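Local coordinates for protein probable oxidoreductase (Mycobacterium abscessus, PDB 4EYE) that is probably an oxidoreductase of the quinone oxidoreductase branch of the medium-chain dehydrogenase family, at residues A[55-59]-A[134-138]; A[104-109]-A[124-130]; A[139-144]-A[309-313]; A[149-154]-A[280-286]. One frame throughout, in Å; residues are numbered along the deposited sequence.

Contact 1: residues A[55-59]-A[134-138]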
loop_
_atom_site.group_PDB
_atom_site.type_symbol
_atom_site.label_atom_id
_atom_site.label_comp_id
_atom_site.label_asym_id
_atom_site.label_seq_id
_atom_site.Cartn_x
_atom_site.Cartn_y
_atom_site.Cartn_z
ATOM N N VAL A 55 -5.402 -2.271 18.183
ATOM C CA VAL A 55 -5.442 -2.573 16.746
ATOM C C VAL A 55 -6.777 -3.225 16.437
ATOM O O VAL A 55 -7.113 -4.246 17.055
ATOM C CB VAL A 55 -4.254 -3.487 16.327
ATOM C CG1 VAL A 55 -4.325 -3.886 14.853
ATOM C CG2 VAL A 55 -2.918 -2.791 16.623
ATOM N N LYS A 56 -7.518 -2.645 15.486
ATOM C CA LYS A 56 -8.717 -3.278 14.930
ATOM C C LYS A 56 -8.506 -3.899 13.567
ATOM O O LYS A 56 -9.248 -4.757 13.163
ATOM C CB LYS A 56 -9.887 -2.255 14.866
ATOM C CG LYS A 56 -10.141 -1.571 16.232
ATOM C CD LYS A 56 -10.746 -2.560 17.237
ATOM C CE LYS A 56 -10.791 -1.974 18.654
ATOM N NZ LYS A 56 -11.177 -3.028 19.619
ATOM N N ALA A 57 -7.539 -3.392 12.796
ATOM C CA ALA A 57 -7.198 -4.012 11.562
ATOM C C ALA A 57 -5.677 -3.782 11.323
ATOM O O ALA A 57 -5.188 -2.675 11.500
ATOM C CB ALA A 57 -8.074 -3.457 10.422
ATOM N N ALA A 58 -4.971 -4.829 10.978
ATOM C CA ALA A 58 -3.534 -4.767 10.621
ATOM C C ALA A 58 -3.386 -5.077 9.155
ATOM O O ALA A 58 -3.797 -6.147 8.688
ATOM C CB ALA A 58 -2.734 -5.795 11.435
ATOM N N GLY A 59 -2.779 -4.180 8.412
ATOM C CA GLY A 59 -2.577 -4.436 7.003
ATOM C C GLY A 59 -1.530 -5.494 6.745
ATOM O O GLY A 59 -0.540 -5.583 7.470
ATOM N N ASP A 134 -12.277 0.534 9.862
ATOM C CA ASP A 134 -10.852 0.333 10.214
ATOM C C ASP A 134 -10.040 -0.443 9.179
ATOM O O ASP A 134 -8.889 -0.141 8.954
ATOM C CB ASP A 134 -10.698 -0.281 11.626
ATOM C CG ASP A 134 -11.172 0.674 12.687
ATOM O OD1 ASP A 134 -11.230 1.904 12.455
ATOM O OD2 ASP A 134 -11.492 0.231 13.777
ATOM N N ALA A 135 -10.643 -1.434 8.549
ATOM C CA ALA A 135 -9.976 -2.144 7.429
ATOM C C ALA A 135 -9.703 -1.222 6.221
ATOM O O ALA A 135 -8.626 -1.228 5.629
ATOM C CB ALA A 135 -10.794 -3.338 6.995
ATOM N N GLU A 136 -10.714 -0.458 5.831
ATOM C CA GLU A 136 -10.558 0.496 4.736
ATOM C C GLU A 136 -9.522 1.548 5.083
ATOM O O GLU A 136 -8.727 1.934 4.217
ATOM C CB GLU A 136 -11.912 1.140 4.394
ATOM C CG GLU A 136 -12.952 0.170 3.794
ATOM C CD GLU A 136 -14.371 0.801 3.764
ATOM O OE1 GLU A 136 -14.703 1.644 4.622
ATOM O OE2 GLU A 136 -15.083 0.486 2.811
ATOM N N ALA A 137 -9.506 1.975 6.345
ATOM C CA ALA A 137 -8.543 2.963 6.830
ATOM C C ALA A 137 -7.124 2.396 6.805
ATOM O O ALA A 137 -6.182 3.018 6.281
ATOM C CB ALA A 137 -8.877 3.430 8.235
ATOM N N VAL A 138 -6.955 1.179 7.317
ATOM C CA VAL A 138 -5.564 0.603 7.282
ATOM C C VAL A 138 -5.090 0.458 5.854
ATOM O O VAL A 138 -3.877 0.645 5.541
ATOM C CB VAL A 138 -5.387 -0.690 8.154
ATOM C CG1 VAL A 138 -5.893 -1.933 7.394
ATOM C CG2 VAL A 138 -3.910 -0.843 8.607
#

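Contact 2: residues A[104-109]-A[124-130]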
loop_
_atom_site.group_PDB
_atom_site.type_symbol
_atom_site.label_atom_id
_atom_site.label_comp_id
_atom_site.label_asym_id
_atom_site.label_seq_id
_atom_site.Cartn_x
_atom_site.Cartn_y
_atom_site.Cartn_z
ATOM N N ARG A 104 -10.059 7.476 16.707
ATOM C CA ARG A 104 -9.866 6.496 15.647
ATOM C C ARG A 104 -8.665 6.954 14.779
ATOM O O ARG A 104 -8.696 8.037 14.153
ATOM C CB ARG A 104 -11.089 6.439 14.773
ATOM C CG ARG A 104 -12.305 5.845 15.457
ATOM C CD ARG A 104 -13.429 5.798 14.433
ATOM N NE ARG A 104 -13.153 4.755 13.468
ATOM C CZ ARG A 104 -13.458 4.755 12.164
ATOM N NH1 ARG A 104 -13.982 5.814 11.538
ATOM N NH2 ARG A 104 -13.119 3.677 11.447
ATOM N N VAL A 105 -7.623 6.149 14.746
ATOM C CA VAL A 105 -6.362 6.542 14.110
ATOM C C VAL A 105 -5.821 5.413 13.207
ATOM O O VAL A 105 -6.157 4.220 13.365
ATOM C CB VAL A 105 -5.291 6.901 15.155
ATOM C CG1 VAL A 105 -5.631 8.209 15.921
ATOM C CG2 VAL A 105 -5.028 5.690 16.094
ATOM N N MET A 106 -4.999 5.850 12.250
ATOM C CA MET A 106 -4.124 5.026 11.456
ATOM C C MET A 106 -2.702 5.204 12.004
ATOM O O MET A 106 -2.355 6.292 12.475
ATOM C CB MET A 106 -4.178 5.472 10.010
ATOM C CG MET A 106 -5.533 5.205 9.374
ATOM S SD MET A 106 -6.004 6.383 8.097
ATOM C CE MET A 106 -4.694 6.192 6.913
ATOM N N ALA A 107 -1.899 4.141 11.956
ATOM C CA ALA A 107 -0.577 4.143 12.547
ATOM C C ALA A 107 0.392 3.394 11.609
ATOM O O ALA A 107 0.020 2.408 10.922
ATOM C CB ALA A 107 -0.601 3.463 13.910
ATOM N N PHE A 108 1.630 3.847 11.568
ATOM C CA PHE A 108 2.652 3.064 10.907
ATOM C C PHE A 108 3.890 2.952 11.738
ATOM O O PHE A 108 4.241 3.896 12.421
ATOM C CB PHE A 108 2.919 3.593 9.527
ATOM C CG PHE A 108 3.327 5.034 9.472
ATOM C CD1 PHE A 108 4.675 5.355 9.372
ATOM C CD2 PHE A 108 2.389 6.066 9.412
ATOM C CE1 PHE A 108 5.093 6.681 9.297
ATOM C CE2 PHE A 108 2.821 7.422 9.312
ATOM C CZ PHE A 108 4.164 7.717 9.248
ATOM N N ASN A 109 4.540 1.784 11.650
ATOM C CA ASN A 109 5.868 1.571 12.243
ATOM C C ASN A 109 6.629 0.479 11.449
ATOM O O ASN A 109 6.060 -0.115 10.528
ATOM C CB ASN A 109 5.718 1.175 13.704
ATOM C CG ASN A 109 6.908 1.588 14.563
ATOM O OD1 ASN A 109 7.868 2.178 14.111
ATOM N ND2 ASN A 109 6.837 1.258 15.826
ATOM N N ASN A 124 3.828 9.299 13.788
ATOM C CA ASN A 124 3.401 8.193 12.918
ATOM C C ASN A 124 1.877 7.867 13.067
ATOM O O ASN A 124 1.440 6.722 12.789
ATOM C CB ASN A 124 4.247 6.946 13.263
ATOM C CG ASN A 124 5.725 7.113 12.892
ATOM O OD1 ASN A 124 6.213 8.241 12.784
ATOM N ND2 ASN A 124 6.440 5.998 12.691
ATOM N N ILE A 125 1.109 8.849 13.528
ATOM C CA ILE A 125 -0.320 8.672 13.774
ATOM C C ILE A 125 -1.060 9.619 12.841
ATOM O O ILE A 125 -0.663 10.762 12.712
ATOM C CB ILE A 125 -0.685 9.016 15.239
ATOM C CG1 ILE A 125 -0.153 7.946 16.196
ATOM C CG2 ILE A 125 -2.200 9.178 15.396
ATOM C CD1 ILE A 125 -0.872 6.580 16.038
ATOM N N LEU A 126 -2.130 9.130 12.202
ATOM C CA LEU A 126 -3.002 9.948 11.371
ATOM C C LEU A 126 -4.473 9.696 11.751
ATOM O O LEU A 126 -4.852 8.563 12.107
ATOM C CB LEU A 126 -2.765 9.688 9.891
ATOM C CG LEU A 126 -1.337 10.022 9.304
ATOM C CD1 LEU A 126 -1.102 9.276 8.009
ATOM C CD2 LEU A 126 -1.007 11.485 9.069
ATOM N N PRO A 127 -5.309 10.756 11.689
ATOM C CA PRO A 127 -6.719 10.598 11.942
ATOM C C PRO A 127 -7.435 9.797 10.854
ATOM O O PRO A 127 -7.314 10.083 9.668
ATOM C CB PRO A 127 -7.256 12.054 12.025
ATOM C CG PRO A 127 -6.264 12.872 11.251
ATOM C CD PRO A 127 -4.931 12.146 11.352
ATOM N N THR A 128 -8.213 8.793 11.289
ATOM C CA THR A 128 -8.938 7.928 10.375
ATOM C C THR A 128 -10.115 8.678 9.722
ATOM O O THR A 128 -10.936 9.229 10.427
ATOM C CB THR A 128 -9.532 6.712 11.133
ATOM O OG1 THR A 128 -8.456 5.938 11.698
ATOM C CG2 THR A 128 -10.426 5.872 10.156
ATOM N N PRO A 129 -10.224 8.666 8.370
ATOM C CA PRO A 129 -11.357 9.389 7.752
ATOM C C PRO A 129 -12.689 8.848 8.263
ATOM O O PRO A 129 -12.865 7.617 8.375
ATOM C CB PRO A 129 -11.172 9.111 6.277
ATOM C CG PRO A 129 -9.687 8.939 6.117
ATOM C CD PRO A 129 -9.231 8.251 7.358
ATOM N N PRO A 130 -13.600 9.747 8.638
ATOM C CA PRO A 130 -14.837 9.227 9.267
ATOM C C PRO A 130 -15.687 8.373 8.345
ATOM O O PRO A 130 -16.496 7.599 8.852
ATOM C CB PRO A 130 -15.595 10.484 9.693
ATOM C CG PRO A 130 -15.021 11.606 8.913
ATOM C CD PRO A 130 -13.571 11.218 8.603
#

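Contact 3: residues A[139-144]-A[309-313]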
loop_
_atom_site.group_PDB
_atom_site.type_symbol
_atom_site.label_atom_id
_atom_site.label_comp_id
_atom_site.label_asym_id
_atom_site.label_seq_id
_atom_site.Cartn_x
_atom_site.Cartn_y
_atom_site.Cartn_z
ATOM N N ALA A 139 -6.025 0.175 4.943
ATOM C CA ALA A 139 -5.684 -0.032 3.568
ATOM C C ALA A 139 -5.060 1.222 2.923
ATOM O O ALA A 139 -4.214 1.101 2.055
ATOM C CB ALA A 139 -6.903 -0.481 2.763
ATOM N N LEU A 140 -5.490 2.399 3.370
ATOM C CA LEU A 140 -4.919 3.671 2.957
ATOM C C LEU A 140 -3.434 3.799 3.267
ATOM O O LEU A 140 -2.708 4.474 2.554
ATOM C CB LEU A 140 -5.598 4.865 3.650
ATOM C CG LEU A 140 -6.976 5.351 3.264
ATOM C CD1 LEU A 140 -7.387 6.577 4.112
ATOM C CD2 LEU A 140 -7.105 5.653 1.758
ATOM N N ILE A 141 -2.948 3.159 4.324
ATOM C CA ILE A 141 -1.683 3.584 4.927
ATOM C C ILE A 141 -0.425 3.514 4.062
ATOM O O ILE A 141 0.156 4.548 3.764
ATOM C CB ILE A 141 -1.432 2.934 6.297
ATOM C CG1 ILE A 141 -2.519 3.342 7.271
ATOM C CG2 ILE A 141 -0.068 3.348 6.840
ATOM C CD1 ILE A 141 -2.498 2.597 8.594
ATOM N N ALA A 142 0.028 2.326 3.690
ATOM C CA ALA A 142 1.190 2.215 2.789
ATOM C C ALA A 142 0.772 2.502 1.356
ATOM O O ALA A 142 1.370 3.403 0.710
ATOM C CB ALA A 142 1.881 0.862 2.885
ATOM N N ASN A 143 -0.253 1.813 0.869
ATOM C CA ASN A 143 -0.517 1.860 -0.554
ATOM C C ASN A 143 -1.038 3.203 -1.124
ATOM O O ASN A 143 -0.605 3.634 -2.205
ATOM C CB ASN A 143 -1.424 0.704 -1.025
ATOM C CG ASN A 143 -0.828 -0.690 -0.728
ATOM O OD1 ASN A 143 0.363 -0.810 -0.503
ATOM N ND2 ASN A 143 -1.685 -1.743 -0.713
ATOM N N TYR A 144 -1.936 3.858 -0.400
ATOM C CA TYR A 144 -2.587 5.077 -0.900
ATOM C C TYR A 144 -1.715 6.297 -0.724
ATOM O O TYR A 144 -1.704 7.174 -1.622
ATOM C CB TYR A 144 -4.030 5.232 -0.329
ATOM C CG TYR A 144 -4.995 4.197 -0.938
ATOM C CD1 TYR A 144 -4.893 2.829 -0.633
ATOM C CD2 TYR A 144 -5.961 4.571 -1.861
ATOM C CE1 TYR A 144 -5.736 1.895 -1.177
ATOM C CE2 TYR A 144 -6.801 3.632 -2.440
ATOM C CZ TYR A 144 -6.715 2.297 -2.083
ATOM O OH TYR A 144 -7.565 1.365 -2.691
ATOM N N MET A 309 -14.212 7.661 -2.618
ATOM C CA MET A 309 -13.257 6.562 -2.753
ATOM C C MET A 309 -13.329 5.612 -1.550
ATOM O O MET A 309 -13.251 6.034 -0.403
ATOM C CB MET A 309 -11.817 7.100 -2.925
ATOM C CG MET A 309 -10.791 6.047 -3.293
ATOM S SD MET A 309 -9.144 6.750 -3.526
ATOM C CE MET A 309 -8.658 7.172 -1.846
ATOM N N ARG A 310 -13.433 4.330 -1.822
ATOM C CA ARG A 310 -13.433 3.331 -0.780
ATOM C C ARG A 310 -12.406 2.247 -1.142
ATOM O O ARG A 310 -12.613 1.488 -2.101
ATOM C CB ARG A 310 -14.843 2.689 -0.630
ATOM C CG ARG A 310 -15.939 3.625 -0.188
ATOM C CD ARG A 310 -15.733 4.132 1.242
ATOM N NE ARG A 310 -16.799 5.040 1.610
ATOM C CZ ARG A 310 -16.811 6.348 1.369
ATOM N NH1 ARG A 310 -15.784 6.953 0.750
ATOM N NH2 ARG A 310 -17.876 7.076 1.723
ATOM N N PRO A 311 -11.294 2.202 -0.445
ATOM C CA PRO A 311 -10.324 1.132 -0.677
ATOM C C PRO A 311 -10.927 -0.254 -0.561
ATOM O O PRO A 311 -11.514 -0.586 0.488
ATOM C CB PRO A 311 -9.291 1.349 0.443
ATOM C CG PRO A 311 -9.387 2.798 0.771
ATOM C CD PRO A 311 -10.856 3.120 0.635
ATOM N N PRO A 312 -10.820 -1.070 -1.624
ATOM C CA PRO A 312 -11.324 -2.465 -1.542
ATOM C C PRO A 312 -10.529 -3.336 -0.580
ATOM O O PRO A 312 -9.306 -3.361 -0.637
ATOM C CB PRO A 312 -11.214 -2.998 -2.975
ATOM C CG PRO A 312 -10.896 -1.825 -3.838
ATOM C CD PRO A 312 -10.346 -0.712 -2.968
ATOM N N VAL A 313 -11.232 -4.006 0.311
ATOM C CA VAL A 313 -10.651 -4.953 1.214
ATOM C C VAL A 313 -11.238 -6.334 0.926
ATOM O O VAL A 313 -12.435 -6.550 1.110
ATOM C CB VAL A 313 -10.903 -4.591 2.693
ATOM C CG1 VAL A 313 -10.227 -5.641 3.586
ATOM C CG2 VAL A 313 -10.326 -3.198 2.996
HETATM O O HOH W 1 -7.158 -1.434 -1.326
#

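Contact 4: residues A[149-154]-A[280-286]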
loop_
_atom_site.group_PDB
_atom_site.type_symbol
_atom_site.label_atom_id
_atom_site.label_comp_id
_atom_site.label_asym_id
_atom_site.label_seq_id
_atom_site.Cartn_x
_atom_site.Cartn_y
_atom_site.Cartn_z
ATOM N N PHE A 149 1.475 10.450 -3.253
ATOM C CA PHE A 149 2.814 10.975 -3.470
ATOM C C PHE A 149 3.343 10.745 -4.888
ATOM O O PHE A 149 3.819 11.678 -5.511
ATOM C CB PHE A 149 3.750 10.326 -2.459
ATOM C CG PHE A 149 5.211 10.537 -2.735
ATOM C CD1 PHE A 149 5.800 11.801 -2.569
ATOM C CD2 PHE A 149 6.014 9.470 -3.062
ATOM C CE1 PHE A 149 7.162 11.978 -2.756
ATOM C CE2 PHE A 149 7.391 9.647 -3.267
ATOM C CZ PHE A 149 7.959 10.893 -3.105
ATOM N N ALA A 150 3.250 9.512 -5.389
ATOM C CA ALA A 150 3.715 9.192 -6.744
ATOM C C ALA A 150 3.053 10.067 -7.784
ATOM O O ALA A 150 3.708 10.573 -8.715
ATOM C CB ALA A 150 3.434 7.706 -7.111
ATOM N N TYR A 151 1.742 10.182 -7.674
ATOM C CA TYR A 151 0.976 10.990 -8.630
ATOM C C TYR A 151 1.121 12.501 -8.454
ATOM O O TYR A 151 1.422 13.253 -9.422
ATOM C CB TYR A 151 -0.494 10.626 -8.525
ATOM C CG TYR A 151 -0.876 9.307 -9.148
ATOM C CD1 TYR A 151 -0.250 8.825 -10.274
ATOM C CD2 TYR A 151 -1.931 8.559 -8.618
ATOM C CE1 TYR A 151 -0.660 7.633 -10.872
ATOM C CE2 TYR A 151 -2.312 7.368 -9.180
ATOM C CZ TYR A 151 -1.709 6.899 -10.295
ATOM O OH TYR A 151 -2.187 5.711 -10.862
ATOM N N ALA A 152 0.971 12.967 -7.231
ATOM C CA ALA A 152 0.916 14.404 -6.987
ATOM C C ALA A 152 2.293 15.027 -7.010
ATOM O O ALA A 152 2.459 16.097 -7.581
ATOM C CB ALA A 152 0.242 14.676 -5.673
ATOM N N ARG A 153 3.284 14.390 -6.394
ATOM C CA ARG A 153 4.583 14.997 -6.242
ATOM C C ARG A 153 5.575 14.563 -7.312
ATOM O O ARG A 153 6.256 15.390 -7.908
ATOM C CB ARG A 153 5.152 14.701 -4.858
ATOM C CG ARG A 153 6.525 15.301 -4.599
ATOM C CD ARG A 153 6.463 16.781 -4.239
ATOM N NE ARG A 153 7.756 17.218 -3.701
ATOM C CZ ARG A 153 7.917 18.131 -2.761
ATOM N NH1 ARG A 153 6.866 18.714 -2.174
ATOM N NH2 ARG A 153 9.126 18.445 -2.365
ATOM N N ARG A 154 5.653 13.268 -7.578
ATOM C CA ARG A 154 6.703 12.762 -8.450
ATOM C C ARG A 154 6.346 12.850 -9.914
ATOM O O ARG A 154 7.122 13.382 -10.722
ATOM C CB ARG A 154 7.046 11.325 -8.094
ATOM C CG ARG A 154 7.665 11.166 -6.723
ATOM C CD ARG A 154 9.013 11.869 -6.555
ATOM N NE ARG A 154 10.011 11.281 -7.404
ATOM C CZ ARG A 154 10.741 11.927 -8.317
ATOM N NH1 ARG A 154 10.675 13.234 -8.455
ATOM N NH2 ARG A 154 11.583 11.222 -9.075
ATOM N N GLY A 280 11.825 7.795 -10.316
ATOM C CA GLY A 280 12.005 7.001 -9.111
ATOM C C GLY A 280 11.003 7.473 -8.088
ATOM O O GLY A 280 10.782 8.662 -7.954
ATOM N N VAL A 281 10.375 6.519 -7.419
ATOM C CA VAL A 281 9.400 6.765 -6.384
ATOM C C VAL A 281 9.857 5.970 -5.157
ATOM O O VAL A 281 9.832 4.747 -5.167
ATOM C CB VAL A 281 7.984 6.303 -6.801
ATOM C CG1 VAL A 281 6.978 6.568 -5.670
ATOM C CG2 VAL A 281 7.526 6.968 -8.116
ATOM N N ALA A 282 10.264 6.666 -4.105
ATOM C CA ALA A 282 10.728 6.035 -2.863
ATOM C C ALA A 282 10.105 6.842 -1.735
ATOM O O ALA A 282 10.682 7.798 -1.271
ATOM C CB ALA A 282 12.283 6.052 -2.763
ATOM N N TRP A 283 8.896 6.440 -1.329
ATOM C CA TRP A 283 8.052 7.235 -0.430
ATOM C C TRP A 283 8.640 7.307 0.955
ATOM O O TRP A 283 8.766 8.408 1.545
ATOM C CB TRP A 283 6.675 6.609 -0.421
ATOM C CG TRP A 283 5.681 7.127 0.562
ATOM C CD1 TRP A 283 4.834 6.378 1.368
ATOM C CD2 TRP A 283 5.370 8.527 0.863
ATOM N NE1 TRP A 283 4.061 7.192 2.123
ATOM C CE2 TRP A 283 4.348 8.495 1.885
ATOM C CE3 TRP A 283 5.881 9.754 0.454
ATOM C CZ2 TRP A 283 3.806 9.654 2.416
ATOM C CZ3 TRP A 283 5.349 10.921 1.009
ATOM C CH2 TRP A 283 4.319 10.876 1.936
ATOM N N GLY A 284 8.983 6.126 1.491
ATOM C CA GLY A 284 9.623 6.011 2.834
ATOM C C GLY A 284 10.813 6.944 2.947
ATOM O O GLY A 284 10.914 7.755 3.863
ATOM N N GLU A 285 11.697 6.884 1.954
ATOM C CA GLU A 285 12.885 7.702 1.962
ATOM C C GLU A 285 12.513 9.176 1.872
ATOM O O GLU A 285 13.097 10.019 2.544
ATOM C CB GLU A 285 13.806 7.283 0.808
ATOM C CG GLU A 285 15.087 8.085 0.717
ATOM C CD GLU A 285 15.872 8.012 2.014
ATOM O OE1 GLU A 285 15.943 6.893 2.587
ATOM O OE2 GLU A 285 16.392 9.055 2.462
ATOM N N PHE A 286 11.541 9.501 1.042
ATOM C CA PHE A 286 11.108 10.903 0.923
ATOM C C PHE A 286 10.551 11.443 2.230
ATOM O O PHE A 286 10.845 12.559 2.642
ATOM C CB PHE A 286 10.048 11.036 -0.192
ATOM C CG PHE A 286 9.614 12.450 -0.440
ATOM C CD1 PHE A 286 10.386 13.298 -1.220
ATOM C CD2 PHE A 286 8.451 12.942 0.131
ATOM C CE1 PHE A 286 9.979 14.608 -1.449
ATOM C CE2 PHE A 286 8.057 14.274 -0.060
ATOM C CZ PHE A 286 8.814 15.101 -0.852
#

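Contact 1: residues A[55-59]-A[134-138]
Ala57 and Val138 form the close-packed part of this contact between strand 57-59 and the first turn of helix 134-140. The Ala57 methyl points at the helix. Its CB lies 4.0 Å from CG1 of Val138 and 3.7 Å from O of Asp134, and it also meets the backbone N and the methyl group of Ala135. Val138 reaches back with both branches. Its CG2 touches the strand backbone, 3.5 Å from N of Gly59 and 3.7 Å from O of Ala57. CG1 sits between the backbone N and the carbonyl carbon (chi1 81°), which leaves CG2 anti to N and turned to the strand. No hydrogen bond crosses. The axes of strand 57-59 and helix 134-138 approach to 7.6 Å at 26°, a closeness consistent with the small residues Ala57, Gly59 and Ala135.

The other end is looser and more polar. Lys56 and Asp134 lie side by side and point the same way. CB of Lys56 is 3.2 Å from OD2 of Asp134, but the exposed lysine bends at chi2 and its ammonium ends well away from the carboxylate. The carboxylate forms its salt bridge with Arg104 instead, through OD1.

Lys56 and Ala57 form a classic beta bulge facing Ala87. Val138 also packs on strands 85-92 and 337-341, and Ala135 on strands 313-318 and 337-341. The helix thus lies against several strands of the mixed sheet of the GroES-like part of the medium-chain dehydrogenase fold.

Contact 2: residues A[104-109]-A[124-130]
Met106 and Leu126 make the hydrogen-bonded pair at the middle of an antiparallel ladder in the GroES-like domain. N of Met106 lies 2.7 Å from O of Leu126, and N of Leu126 bonds back to O of Met106. Thr128 N to Arg104 O and Phe108 N to Asn124 O continue the ladder at its two ends. The Met106 and Leu126 side chains share one face of the sheet. Ala107 and Ile125 form the next, non-hydrogen-bonded pair on the other face, where CD1 of Ile125 comes 3.8 Å from CB of Ala107. CG2 of Ile125 also meets CG1 of Val105.

Asn124 lies over a face of the Phe108 ring. Its amide plane is 13° from the ring plane, so the two flat groups are stacked. CB of Asn124 is 4.0 Å from the Phe108 ring centroid. CG of Phe108 sits between the backbone N and the carbonyl carbon (chi1 57°), which brings the ring face against Asn124.

Arg104 and Thr128 cross at about a right angle. CG2 of Thr128 rests over one guanidinium face, 3.7 Å from NH2 of Arg104. NH2 is held by the Asp134 salt bridge and by O of Leu132. Met106 bends at chi2 and chi3, and its SD meets CD of Pro129.

Beyond the Phe108 N to Asn124 O bond, ND2 of Asn124 donates to O of Phe108 at 3.1 Å, with the acceptor 15° out of the amide plane.

Contact 3: residues A[139-144]-A[309-313]
Pro311 packs over one face of the Tyr144 ring. Its CG lies 4.2 Å from the ring centroid, offset toward the rim, in a CH-pi contact. The same CG meets CD2 of Leu140 at 3.8 Å, and CB of Pro311 meets the Ala139 methyl. Met309 comes alongside the tyrosine in the opposite direction. Its SD is at the ring edge, in a Met-aromatic contact. The bend at chi3 (71°) brings its CE to 3.7 Å from CD2 of Tyr144.

The Tyr144 hydroxyl ends against the proline pair, with OH of Tyr144 3.5 Å from CD of Pro312. A water donates to OH of Tyr144 and to O of Pro312, and so bridges the two segments. Further out, Gln178 of helix 171-182 holds both sides: its OE1 bonds to OH of Tyr144 and its NE2 to O of Arg310. Leu301 of helix 293-306 touches both Tyr144 and Met309.

The contacts of Ala139, Leu140, Pro311 and Met309 make this join mainly apolar. It fits the loop before strand 313-318 to the junction of helices 134-140 and 143-154. The water donates to OH of Tyr144, and OE1 of Gln178 can only accept. The buried hydroxyl therefore probably donates to Gln178, which would fix its rotation.

Contact 4: residues A[149-154]-A[280-286]
Phe149, Trp283 and Phe286 form an aromatic cluster between helix 143-154 and the start of helix 283-289. Both pairs with Phe149 are oblique. The Phe149 and Trp283 ring planes lie 35° apart, with CE3 of Trp283 over one face of Phe149, 3.4 Å from its CG. CB of Phe149 in turn sits over the tryptophan six-membered ring. CE1 of Phe149 lies over one face of the Phe286 ring, 3.3 Å from CD2 of Phe286. CG of Phe149 is opposite its backbone N (chi1 168°), which sends the ring into this group. Arg153 joins the cluster from the side. Its guanidinium presents a face to CZ of Phe286, with the planes 70° apart, and makes a cation-pi contact with Tyr293.

Aliphatic contacts extend the group. CG1 of Val281 touches CE2 of Phe149 at 3.9 Å and CB of Ala150 at 4.0 Å. The Arg154 CG covers the Phe149 face opposite Trp283.

Arg154 supplies the polar part. It bends at chi2 and chi3 and grips O of Gly280, at the end of the last strand of the parallel sheet. NE of Arg154 is 2.8 Å from O of Gly280 and comes nearly in line with the C=O. NH2 of Arg154 is 2.9 Å from O of Gly280, in the carbonyl plane and on a lone pair. Two bonds to one oxygen fix how the guanidinium is turned, and its charge probably polarises that C=O.

In the fold
Contacts 1, 2 and 3 touch one another around helix 134-140; contact 4 lies apart. Contact 2 falls between the two segments of contact 1 in sequence, and both reach the mixed sheet. Contact 3 opens after these two close, and its centre is about 10 Å from that of contact 1. Contact 4 falls between the two segments of contact 3. Its centre is about 17 Å from that of contact 3 and about 23 Å from that of contact 1. Helix 143-154, shared by contacts 3 and 4, appears to lead from the mixed-sheet part toward the parallel, Rossmann-type sheet. The 309-313 loop leads back to strand 313-318 of the mixed sheet, consistent with the two-domain medium-chain dehydrogenase fold.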